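Local structure of copper homeostasis protein CutC (Streptococcus agalactiae, 2BDQ) at residues G41-A46 and L88-L93; Y49-E52 and S56-V59; R76-D81 and L95-S100; N102-E107 and V143-T148. The protein is a CutC-family TIM-barrel protein that probably takes part in copper homeostasis and may bind copper ions, although its exact role is uncertain. All blocks are in the same frame, centred on the assembly; numbering follows the deposited sequence.

Contact 1 (G41-A46 and L88-L93); sequences GVIKEA and LESDAL
An apolar packing contact joins the side of helix 40-52 to the turn that leads from helix 72-87 into strand 92-95, on the outer layer of the barrel. Leu-88 carries most of it. Its CD1 lies 3.5 Å from CG2 of Ile-43, and its CD2 lies 3.7 Å from CB of Lys-44, so the fork of the leucine is spread over two consecutive residues of the helix. The Leu-88 side chain crosses both of these at about a right angle. In Ile-43, CG1 lies beside the backbone N (chi1 -64°), which leaves CG2 anti to that N and facing the leucine. Lys-44 contributes only the root of its chain, whose far end leads away from the turn.

In this TIM barrel, helices 40-52 and 72-87 are successive members of the outer ring, and the chain must leave the second one here to enter its strand. The exit is a Schellman motif: Glu-89 has positive phi (64°), Ser-90 N bonds back to Ala-85 O and Glu-89 N to Val-86 O. The turn brings Ser-90 OG to 3.9 Å from Ile-43 CG2, a van der Waals approach; the hydroxyl itself is bonded to Ala-85 O and Asn-47 OD1.

The helix also faces the second subunit. Glu-45 OE2 forms a salt bridge with Arg-76 NH1 of that subunit, and Gly-41 N is hydrogen-bonded to Asp-81 OD1 of the same neighbouring chain, while Val-42 packs on its Ile-77.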
loop_
_atom_site.group_PDB
_atom_site.type_symbol
_atom_site.label_atom_id
_atom_site.label_comp_id
_atom_site.label_asym_id
_atom_site.label_seq_id
_atom_site.Cartn_x
_atom_site.Cartn_y
_atom_site.Cartn_z
ATOM N N GLY A 41 5.596 -1.578 -9.104
ATOM C CA GLY A 41 5.467 -0.583 -10.151
ATOM C C GLY A 41 5.725 0.829 -9.657
ATOM O O GLY A 41 6.370 1.623 -10.344
ATOM N N VAL A 42 5.212 1.154 -8.474
ATOM C CA VAL A 42 5.407 2.480 -7.908
ATOM C C VAL A 42 6.885 2.739 -7.616
ATOM O O VAL A 42 7.390 3.822 -7.894
ATOM C CB VAL A 42 4.579 2.657 -6.608
ATOM C CG1 VAL A 42 5.097 3.850 -5.808
ATOM C CG2 VAL A 42 3.119 2.886 -6.954
ATOM N N ILE A 43 7.577 1.750 -7.060
ATOM C CA ILE A 43 8.998 1.910 -6.737
ATOM C C ILE A 43 9.836 2.142 -8.004
ATOM O O ILE A 43 10.652 3.069 -8.070
ATOM C CB ILE A 43 9.540 0.664 -5.980
ATOM C CG1 ILE A 43 8.835 0.534 -4.623
ATOM C CG2 ILE A 43 11.045 0.793 -5.753
ATOM C CD1 ILE A 43 9.196 -0.739 -3.858
ATOM N N LYS A 44 9.627 1.305 -9.011
ATOM C CA LYS A 44 10.369 1.417 -10.262
ATOM C C LYS A 44 10.151 2.760 -10.955
ATOM O O LYS A 44 11.111 3.445 -11.323
ATOM C CB LYS A 44 9.967 0.286 -11.206
ATOM C CG LYS A 44 10.527 0.380 -12.622
ATOM C CD LYS A 44 10.013 -0.798 -13.451
ATOM C CE LYS A 44 10.392 -0.697 -14.920
ATOM N NZ LYS A 44 11.866 -0.684 -15.106
ATOM N N GLU A 45 8.891 3.136 -11.135
ATOM C CA GLU A 45 8.579 4.390 -11.803
ATOM C C GLU A 45 8.912 5.630 -10.984
ATOM O O GLU A 45 9.377 6.627 -11.530
ATOM C CB GLU A 45 7.105 4.407 -12.211
ATOM C CG GLU A 45 6.735 3.297 -13.197
ATOM C CD GLU A 45 7.650 3.272 -14.416
ATOM O OE1 GLU A 45 7.883 4.349 -15.013
ATOM O OE2 GLU A 45 8.129 2.176 -14.786
ATOM N N ALA A 46 8.664 5.576 -9.681
ATOM C CA ALA A 46 8.961 6.713 -8.828
ATOM C C ALA A 46 10.466 6.985 -8.835
ATOM O O ALA A 46 10.888 8.127 -9.001
ATOM C CB ALA A 46 8.477 6.454 -7.409
ATOM N N LEU A 88 15.889 -2.041 -8.031
ATOM C CA LEU A 88 15.210 -0.926 -8.686
ATOM C C LEU A 88 15.943 0.399 -8.461
ATOM O O LEU A 88 15.397 1.476 -8.709
ATOM C CB LEU A 88 13.763 -0.824 -8.191
ATOM C CG LEU A 88 12.853 -1.959 -8.685
ATOM C CD1 LEU A 88 11.471 -1.858 -8.060
ATOM C CD2 LEU A 88 12.755 -1.889 -10.207
ATOM N N GLU A 89 17.176 0.297 -7.964
ATOM C CA GLU A 89 18.050 1.440 -7.724
ATOM C C GLU A 89 17.595 2.451 -6.676
ATOM O O GLU A 89 17.832 3.652 -6.827
ATOM C CB GLU A 89 18.317 2.167 -9.047
ATOM C CG GLU A 89 18.968 1.300 -10.121
ATOM C CD GLU A 89 19.080 2.011 -11.462
ATOM O OE1 GLU A 89 19.799 3.034 -11.540
ATOM O OE2 GLU A 89 18.442 1.553 -12.438
ATOM N N SER A 90 16.949 1.979 -5.614
ATOM C CA SER A 90 16.519 2.884 -4.558
ATOM C C SER A 90 17.775 3.421 -3.866
ATOM O O SER A 90 18.801 2.737 -3.796
ATOM C CB SER A 90 15.631 2.150 -3.553
ATOM O OG SER A 90 14.457 1.662 -4.183
ATOM N N ASP A 91 17.691 4.644 -3.360
ATOM C CA ASP A 91 18.825 5.280 -2.701
ATOM C C ASP A 91 18.944 4.955 -1.223
ATOM O O ASP A 91 20.041 5.003 -0.662
ATOM C CB ASP A 91 18.732 6.788 -2.887
ATOM C CG ASP A 91 18.812 7.186 -4.341
ATOM O OD1 ASP A 91 19.908 7.047 -4.931
ATOM O OD2 ASP A 91 17.778 7.615 -4.899
ATOM N N ALA A 92 17.823 4.616 -0.594
ATOM C CA ALA A 92 17.839 4.287 0.822
ATOM C C ALA A 92 16.661 3.401 1.203
ATOM O O ALA A 92 15.651 3.362 0.505
ATOM C CB ALA A 92 17.822 5.568 1.651
ATOM N N LEU A 93 16.802 2.694 2.319
ATOM C CA LEU A 93 15.754 1.817 2.814
ATOM C C LEU A 93 15.350 2.290 4.209
ATOM O O LEU A 93 16.207 2.603 5.036
ATOM C CB LEU A 93 16.266 0.377 2.855
ATOM C CG LEU A 93 16.917 -0.121 1.557
ATOM C CD1 LEU A 93 17.478 -1.523 1.777
ATOM C CD2 LEU A 93 15.902 -0.120 0.417
#

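Contact 2 (Y49-E52 and S56-V59); sequences YLHE and SVAV
The last turn of helix 40-52 and the first residues of strand 56-60 approach to 6.4 Å between the CA atoms of His-51 and Ser-56, with three residues reversing the chain between them. The contact rests on one methyl group, CG2 of Val-57. It sits 3.3 Å from Leu-50 CD1, tighter than usual for two carbons, and 3.7 Å from Leu-50 CB. With CG1 set opposite the backbone N (chi1 -174°), the valine leaves CG2 as the branch that meets the helix, and the two side chains cross at about a right angle.

His-51 reaches the same methyl from another direction, its NE2 lying 4.2 Å from Val-57 CG2, with the methyl placed obliquely to the ring. That nitrogen is hydrogen-bonded to Asp-91 OD2, which also accepts from Val-57 N; one carboxylate oxygen therefore ties the helix end to the strand start. Leu-50 is further packed by Val-25 of the adjoining strand and by Leu-14 and Ile-55.

Strand 24-28, helix 40-52 and strand 56-60 form a beta-alpha-beta unit, the repeating element of a TIM barrel, and the contact packs its helix against its second strand.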
loop_
_atom_site.group_PDB
_atom_site.type_symbol
_atom_site.label_atom_id
_atom_site.label_comp_id
_atom_site.label_asym_id
_atom_site.label_seq_id
_atom_site.Cartn_x
_atom_site.Cartn_y
_atom_site.Cartn_z
ATOM N N TYR A 49 11.429 8.496 -12.103
ATOM C CA TYR A 49 10.846 9.829 -12.202
ATOM C C TYR A 49 11.588 10.821 -11.315
ATOM O O TYR A 49 11.948 11.907 -11.756
ATOM C CB TYR A 49 9.376 9.801 -11.791
ATOM C CG TYR A 49 8.679 11.134 -11.920
ATOM C CD1 TYR A 49 8.229 11.590 -13.155
ATOM C CD2 TYR A 49 8.470 11.942 -10.802
ATOM C CE1 TYR A 49 7.579 12.825 -13.275
ATOM C CE2 TYR A 49 7.827 13.171 -10.910
ATOM C CZ TYR A 49 7.381 13.605 -12.150
ATOM O OH TYR A 49 6.729 14.813 -12.263
ATOM N N LEU A 50 11.813 10.447 -10.061
ATOM C CA LEU A 50 12.507 11.322 -9.129
ATOM C C LEU A 50 13.981 11.503 -9.487
ATOM O O LEU A 50 14.495 12.618 -9.436
ATOM C CB LEU A 50 12.367 10.788 -7.705
ATOM C CG LEU A 50 10.939 10.815 -7.152
ATOM C CD1 LEU A 50 10.883 10.003 -5.876
ATOM C CD2 LEU A 50 10.486 12.259 -6.914
ATOM N N HIS A 51 14.665 10.420 -9.846
ATOM C CA HIS A 51 16.071 10.528 -10.219
ATOM C C HIS A 51 16.203 11.478 -11.400
ATOM O O HIS A 51 17.151 12.255 -11.485
ATOM C CB HIS A 51 16.638 9.158 -10.595
ATOM C CG HIS A 51 16.850 8.247 -9.427
ATOM N ND1 HIS A 51 17.136 6.907 -9.571
ATOM C CD2 HIS A 51 16.815 8.482 -8.094
ATOM C CE1 HIS A 51 17.267 6.355 -8.380
ATOM N NE2 HIS A 51 17.077 7.290 -7.466
ATOM N N GLU A 52 15.236 11.414 -12.307
ATOM C CA GLU A 52 15.226 12.271 -13.484
ATOM C C GLU A 52 15.164 13.746 -13.064
ATOM O O GLU A 52 15.752 14.602 -13.726
ATOM C CB GLU A 52 14.027 11.895 -14.356
ATOM C CG GLU A 52 13.943 12.544 -15.724
ATOM C CD GLU A 52 12.896 11.864 -16.607
ATOM O OE1 GLU A 52 13.140 10.703 -17.019
ATOM O OE2 GLU A 52 11.828 12.474 -16.875
ATOM N N SER A 56 16.675 12.173 -4.481
ATOM C CA SER A 56 16.892 10.839 -3.928
ATOM C C SER A 56 15.593 10.233 -3.431
ATOM O O SER A 56 14.641 10.947 -3.117
ATOM C CB SER A 56 17.896 10.896 -2.776
ATOM O OG SER A 56 19.139 11.404 -3.224
ATOM N N VAL A 57 15.586 8.909 -3.337
ATOM C CA VAL A 57 14.412 8.160 -2.913
ATOM C C VAL A 57 14.685 7.146 -1.816
ATOM O O VAL A 57 15.474 6.235 -2.007
ATOM C CB VAL A 57 13.819 7.386 -4.101
ATOM C CG1 VAL A 57 12.506 6.721 -3.693
ATOM C CG2 VAL A 57 13.622 8.319 -5.278
ATOM N N ALA A 58 14.020 7.297 -0.677
ATOM C CA ALA A 58 14.175 6.361 0.435
ATOM C C ALA A 58 12.901 5.514 0.449
ATOM O O ALA A 58 11.808 6.034 0.669
ATOM C CB ALA A 58 14.324 7.120 1.754
ATOM N N VAL A 59 13.035 4.215 0.202
ATOM C CA VAL A 59 11.876 3.329 0.159
ATOM C C VAL A 59 11.498 2.704 1.496
ATOM O O VAL A 59 12.338 2.131 2.196
ATOM C CB VAL A 59 12.087 2.198 -0.884
ATOM C CG1 VAL A 59 10.889 1.256 -0.897
ATOM C CG2 VAL A 59 12.288 2.810 -2.259
#

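Contact 3 (R76-D81 and L95-S100); sequences RIMEED and LGILTS
Helix 72-87 and the segment that continues from strand 92-95 stay well apart in backbone, 8.9 Å between the CA atoms of Met-78 and Leu-95 at their nearest, and a single long side chain spans the gap. Met-78, a selenomethionine, points toward the segment, and its terminal methyl does the touching: CE is 4.2 Å from Leu-95 CB and 4.2 Å from Ile-97 CG1. The chain runs extended through chi2 and then bends at chi3 (69°), which turns CE away from the line CB-CG-SE. Both contacts are loose van der Waals ones, and all three residues are buried. Leu-95 and Ile-97, two positions apart with Gly-96 between them, both direct CB toward the helix.

Elsewhere on the helix, Arg-76 forms a salt-bridge network with two glutamates. Its NH2 is 3.1 Å from Glu-79 OE1 and 3.1 Å from Glu-80 OE1. Both acceptors lie close to the guanidinium plane, 7° and 1° from it, and each oxygen is met on its anti side, somewhat out of the carboxylate plane. These bonds probably help to fix the rotation of the guanidinium.

Around the contact, Met-78 also touches Pro-63 and Tyr-70. Ile-97 packs against Ala-108, Ile-109 and Leu-112 of helix 106-116, and Leu-95 lies on Leu-121 of strand 121-123. The methyl of Met-78 thus joins helix 72-87 to a segment that is itself packed against the next helix and the next strand of the barrel.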
loop_
_atom_site.group_PDB
_atom_site.type_symbol
_atom_site.label_atom_id
_atom_site.label_comp_id
_atom_site.label_asym_id
_atom_site.label_seq_id
_atom_site.Cartn_x
_atom_site.Cartn_y
_atom_site.Cartn_z
ATOM N N ARG A 76 10.152 -12.358 6.109
ATOM C CA ARG A 76 10.415 -12.927 4.783
ATOM C C ARG A 76 9.917 -11.939 3.726
ATOM O O ARG A 76 10.510 -11.792 2.665
ATOM C CB ARG A 76 9.688 -14.270 4.635
ATOM C CG ARG A 76 9.661 -14.865 3.215
ATOM C CD ARG A 76 10.963 -15.562 2.817
ATOM N NE ARG A 76 11.944 -14.662 2.211
ATOM C CZ ARG A 76 11.832 -14.128 0.995
ATOM N NH1 ARG A 76 10.773 -14.397 0.232
ATOM N NH2 ARG A 76 12.785 -13.323 0.536
ATOM N N ILE A 77 8.818 -11.259 4.036
ATOM C CA ILE A 77 8.241 -10.275 3.134
ATOM C C ILE A 77 9.202 -9.093 2.993
ATOM O O ILE A 77 9.512 -8.650 1.880
ATOM C CB ILE A 77 6.877 -9.783 3.677
ATOM C CG1 ILE A 77 5.836 -10.893 3.508
ATOM C CG2 ILE A 77 6.449 -8.523 2.955
ATOM C CD1 ILE A 77 4.541 -10.650 4.247
HETATM N N MSE A 78 9.680 -8.596 4.130
HETATM C CA MSE A 78 10.600 -7.467 4.147
HETATM C C MSE A 78 11.908 -7.763 3.414
HETATM O O MSE A 78 12.435 -6.895 2.719
HETATM C CB MSE A 78 10.885 -7.043 5.591
HETATM C CG MSE A 78 9.638 -6.511 6.302
HETATM SE SE MSE A 78 9.852 -6.222 8.202
HETATM C CE MSE A 78 11.050 -4.723 8.161
ATOM N N GLU A 79 12.434 -8.977 3.560
ATOM C CA GLU A 79 13.673 -9.319 2.868
ATOM C C GLU A 79 13.418 -9.279 1.368
ATOM O O GLU A 79 14.241 -8.784 0.610
ATOM C CB GLU A 79 14.165 -10.712 3.272
ATOM C CG GLU A 79 15.402 -11.184 2.498
ATOM C CD GLU A 79 15.835 -12.597 2.877
ATOM O OE1 GLU A 79 15.024 -13.541 2.736
ATOM O OE2 GLU A 79 16.992 -12.768 3.317
ATOM N N GLU A 80 12.265 -9.791 0.949
ATOM C CA GLU A 80 11.911 -9.806 -0.466
ATOM C C GLU A 80 11.741 -8.384 -0.991
ATOM O O GLU A 80 12.241 -8.043 -2.059
ATOM C CB GLU A 80 10.613 -10.592 -0.680
ATOM C CG GLU A 80 10.236 -10.818 -2.147
ATOM C CD GLU A 80 11.297 -11.583 -2.924
ATOM O OE1 GLU A 80 11.857 -12.556 -2.370
ATOM O OE2 GLU A 80 11.562 -11.217 -4.094
ATOM N N ASP A 81 11.035 -7.549 -0.238
ATOM C CA ASP A 81 10.825 -6.179 -0.681
ATOM C C ASP A 81 12.124 -5.386 -0.731
ATOM O O ASP A 81 12.261 -4.461 -1.538
ATOM C CB ASP A 81 9.771 -5.481 0.187
ATOM C CG ASP A 81 8.354 -5.877 -0.215
ATOM O OD1 ASP A 81 8.092 -5.935 -1.444
ATOM O OD2 ASP A 81 7.501 -6.117 0.671
ATOM N N LEU A 95 13.285 1.222 7.588
ATOM C CA LEU A 95 12.670 0.113 8.305
ATOM C C LEU A 95 12.794 0.289 9.816
ATOM O O LEU A 95 13.460 1.207 10.295
ATOM C CB LEU A 95 13.322 -1.209 7.894
ATOM C CG LEU A 95 14.771 -1.464 8.324
ATOM C CD1 LEU A 95 15.085 -2.947 8.213
ATOM C CD2 LEU A 95 15.717 -0.658 7.466
ATOM N N GLY A 96 12.151 -0.598 10.566
ATOM C CA GLY A 96 12.224 -0.512 12.013
ATOM C C GLY A 96 11.640 -1.755 12.631
ATOM O O GLY A 96 10.471 -2.073 12.411
ATOM N N ILE A 97 12.453 -2.469 13.401
ATOM C CA ILE A 97 12.001 -3.692 14.043
ATOM C C ILE A 97 12.266 -3.623 15.546
ATOM O O ILE A 97 13.378 -3.318 15.975
ATOM C CB ILE A 97 12.739 -4.922 13.479
ATOM C CG1 ILE A 97 12.854 -4.819 11.958
ATOM C CG2 ILE A 97 11.985 -6.194 13.845
ATOM C CD1 ILE A 97 13.725 -5.914 11.338
ATOM N N LEU A 98 11.245 -3.926 16.341
ATOM C CA LEU A 98 11.374 -3.901 17.793
ATOM C C LEU A 98 10.937 -5.210 18.411
ATOM O O LEU A 98 10.139 -5.935 17.836
ATOM C CB LEU A 98 10.514 -2.792 18.395
ATOM C CG LEU A 98 10.741 -1.343 17.964
ATOM C CD1 LEU A 98 9.735 -0.472 18.693
ATOM C CD2 LEU A 98 12.166 -0.904 18.269
ATOM N N THR A 99 11.457 -5.493 19.600
ATOM C CA THR A 99 11.110 -6.701 20.339
ATOM C C THR A 99 9.856 -6.386 21.148
ATOM O O THR A 99 9.461 -5.224 21.259
ATOM C CB THR A 99 12.235 -7.100 21.328
ATOM O OG1 THR A 99 12.414 -6.052 22.296
ATOM C CG2 THR A 99 13.549 -7.328 20.587
ATOM N N SER A 100 9.248 -7.425 21.718
ATOM C CA SER A 100 8.043 -7.274 22.522
ATOM C C SER A 100 8.253 -6.310 23.687
ATOM O O SER A 100 7.294 -5.726 24.197
ATOM C CB SER A 100 7.587 -8.635 23.052
ATOM O OG SER A 100 8.563 -9.206 23.915
#

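Contact 4 (N102-E107 and V143-T148); sequences NHIDTE and VALGFT
Leu-145, at the end of helix 135-144, packs against Thr-106, the first residue of helix 106-116, and Ile-104 in the turn just before it, a contact between two successive outer helices of the TIM barrel. Following the second segment, Val-143 and Ala-144 complete the helix, and Val-143 O accepts a bond from Gly-146 N at 3.0 Å. Leu-145 comes next and turns toward the other segment. Its CG lies opposite its own carbonyl carbon (chi1 -69°), and the two methyls then part: CD2 goes to Thr-106 and CD1 to Ile-104, the latter 4.4 Å from Ile-104 CG2, a loose contact. The leucine is also flanked by Ile-109 and Glu-110 of helix 106-116.

Gly-146, with positive phi (79°), closes the helix in a Schellman motif and sends the chain back toward the barrel. Phe-147 follows; CB of Leu-145 lies in its ring plane, at the edge. Thr-148 leads into strand 149-152.

On the other segment, a turn precedes the helix. Asp-105 is the N-cap of helix 106-116, its OD1 bonded to Ala-108 N, and its backbone makes an inverse gamma turn, with a weak bond from Thr-106 N to Ile-104 O. Ile-104 packs additionally on Ser-138, Gln-141 and Leu-142 of helix 135-144. The nearest approach between the segments is that of Thr-106 CG2, the branch opposite the backbone N, to Leu-145 CD2 at 3.8 Å.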
loop_
_atom_site.group_PDB
_atom_site.type_symbol
_atom_site.label_atom_id
_atom_site.label_comp_id
_atom_site.label_asym_id
_atom_site.label_seq_id
_atom_site.Cartn_x
_atom_site.Cartn_y
_atom_site.Cartn_z
ATOM N N ASN A 102 9.856 -3.530 23.466
ATOM C CA ASN A 102 10.130 -2.228 22.866
ATOM C C ASN A 102 11.591 -1.847 22.726
ATOM O O ASN A 102 11.954 -0.675 22.862
ATOM C CB ASN A 102 9.407 -1.147 23.663
ATOM C CG ASN A 102 7.916 -1.325 23.641
ATOM O OD1 ASN A 102 7.227 -0.992 24.604
ATOM N ND2 ASN A 102 7.399 -1.838 22.535
ATOM N N HIS A 103 12.433 -2.834 22.464
ATOM C CA HIS A 103 13.853 -2.585 22.274
ATOM C C HIS A 103 14.192 -2.947 20.845
ATOM O O HIS A 103 13.431 -3.652 20.179
ATOM C CB HIS A 103 14.672 -3.425 23.252
ATOM C CG HIS A 103 14.667 -2.883 24.647
ATOM N ND1 HIS A 103 14.714 -3.689 25.763
ATOM C CD2 HIS A 103 14.605 -1.610 25.105
ATOM C CE1 HIS A 103 14.676 -2.937 26.849
ATOM N NE2 HIS A 103 14.609 -1.671 26.478
ATOM N N ILE A 104 15.323 -2.459 20.363
ATOM C CA ILE A 104 15.722 -2.760 19.003
ATOM C C ILE A 104 15.999 -4.244 18.838
ATOM O O ILE A 104 16.809 -4.815 19.562
ATOM C CB ILE A 104 16.976 -1.967 18.604
ATOM C CG1 ILE A 104 16.641 -0.477 18.556
ATOM C CG2 ILE A 104 17.490 -2.448 17.255
ATOM C CD1 ILE A 104 17.778 0.388 18.115
ATOM N N ASP A 105 15.314 -4.869 17.885
ATOM C CA ASP A 105 15.506 -6.288 17.632
ATOM C C ASP A 105 16.715 -6.447 16.715
ATOM O O ASP A 105 16.571 -6.553 15.493
ATOM C CB ASP A 105 14.262 -6.889 16.969
ATOM C CG ASP A 105 14.321 -8.408 16.888
ATOM O OD1 ASP A 105 15.444 -8.954 16.891
ATOM O OD2 ASP A 105 13.253 -9.054 16.811
ATOM N N THR A 106 17.903 -6.452 17.315
ATOM C CA THR A 106 19.160 -6.578 16.581
ATOM C C THR A 106 19.261 -7.850 15.747
ATOM O O THR A 106 19.709 -7.807 14.609
ATOM C CB THR A 106 20.378 -6.537 17.543
ATOM O OG1 THR A 106 20.363 -5.315 18.292
ATOM C CG2 THR A 106 21.681 -6.616 16.758
ATOM N N GLU A 107 18.853 -8.980 16.311
ATOM C CA GLU A 107 18.936 -10.236 15.582
ATOM C C GLU A 107 18.092 -10.222 14.311
ATOM O O GLU A 107 18.541 -10.692 13.263
ATOM C CB GLU A 107 18.528 -11.412 16.479
ATOM C CG GLU A 107 17.335 -11.127 17.389
ATOM C CD GLU A 107 17.748 -10.528 18.728
ATOM O OE1 GLU A 107 18.449 -11.228 19.495
ATOM O OE2 GLU A 107 17.374 -9.370 19.014
ATOM N N VAL A 143 24.260 2.450 15.239
ATOM C CA VAL A 143 25.552 2.804 14.664
ATOM C C VAL A 143 26.317 1.508 14.378
ATOM O O VAL A 143 26.936 1.357 13.321
ATOM C CB VAL A 143 26.387 3.676 15.635
ATOM C CG1 VAL A 143 27.812 3.844 15.098
ATOM C CG2 VAL A 143 25.730 5.041 15.800
ATOM N N ALA A 144 26.254 0.569 15.321
ATOM C CA ALA A 144 26.937 -0.711 15.172
ATOM C C ALA A 144 26.342 -1.533 14.034
ATOM O O ALA A 144 27.044 -2.298 13.378
ATOM C CB ALA A 144 26.870 -1.494 16.478
ATOM N N LEU A 145 25.043 -1.371 13.807
ATOM C CA LEU A 145 24.351 -2.085 12.745
ATOM C C LEU A 145 24.590 -1.440 11.384
ATOM O O LEU A 145 24.097 -1.925 10.367
ATOM C CB LEU A 145 22.857 -2.131 13.039
ATOM C CG LEU A 145 22.480 -3.013 14.225
ATOM C CD1 LEU A 145 21.025 -2.820 14.579
ATOM C CD2 LEU A 145 22.759 -4.468 13.872
ATOM N N GLY A 146 25.334 -0.337 11.366
ATOM C CA GLY A 146 25.632 0.335 10.113
ATOM C C GLY A 146 24.537 1.209 9.527
ATOM O O GLY A 146 24.501 1.407 8.313
ATOM N N PHE A 147 23.650 1.726 10.377
ATOM C CA PHE A 147 22.559 2.594 9.937
ATOM C C PHE A 147 23.066 4.005 9.643
ATOM O O PHE A 147 23.967 4.493 10.318
ATOM C CB PHE A 147 21.467 2.644 11.007
ATOM C CG PHE A 147 20.405 1.606 10.828
ATOM C CD1 PHE A 147 19.169 1.945 10.271
ATOM C CD2 PHE A 147 20.636 0.280 11.199
ATOM C CE1 PHE A 147 18.182 0.980 10.086
ATOM C CE2 PHE A 147 19.651 -0.688 11.014
ATOM C CZ PHE A 147 18.414 -0.331 10.455
ATOM N N THR A 148 22.469 4.653 8.645
ATOM C CA THR A 148 22.848 6.005 8.225
ATOM C C THR A 148 22.129 7.123 8.978
ATOM O O THR A 148 22.739 8.127 9.323
ATOM C CB THR A 148 22.611 6.182 6.708
ATOM O OG1 THR A 148 23.360 5.190 5.996
ATOM C CG2 THR A 148 23.054 7.561 6.245
#

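How the contacts relate
From the N terminus, helix 40-52 opens contact 1 and then contact 2. Contact 2 closes first, at strand 56-60, so its short loop lies wholly within the longer one that contact 1 closes ahead of strand 92-95. Contact 3 starts from helix 72-87 before contact 1 has closed and ends beyond it; these two cross. Contact 4 follows in series, its loop running from the start of helix 106-116 to the approach to strand 149-152. Contacts 1 and 2 meet through neighbouring strands, centres about 7 Å apart, and contacts 3 and 4 are joined by a probable hydrogen bond between Ile-97 O and Asp-105 N. Contacts 2 and 4 lie on opposite sides of the chain's centre.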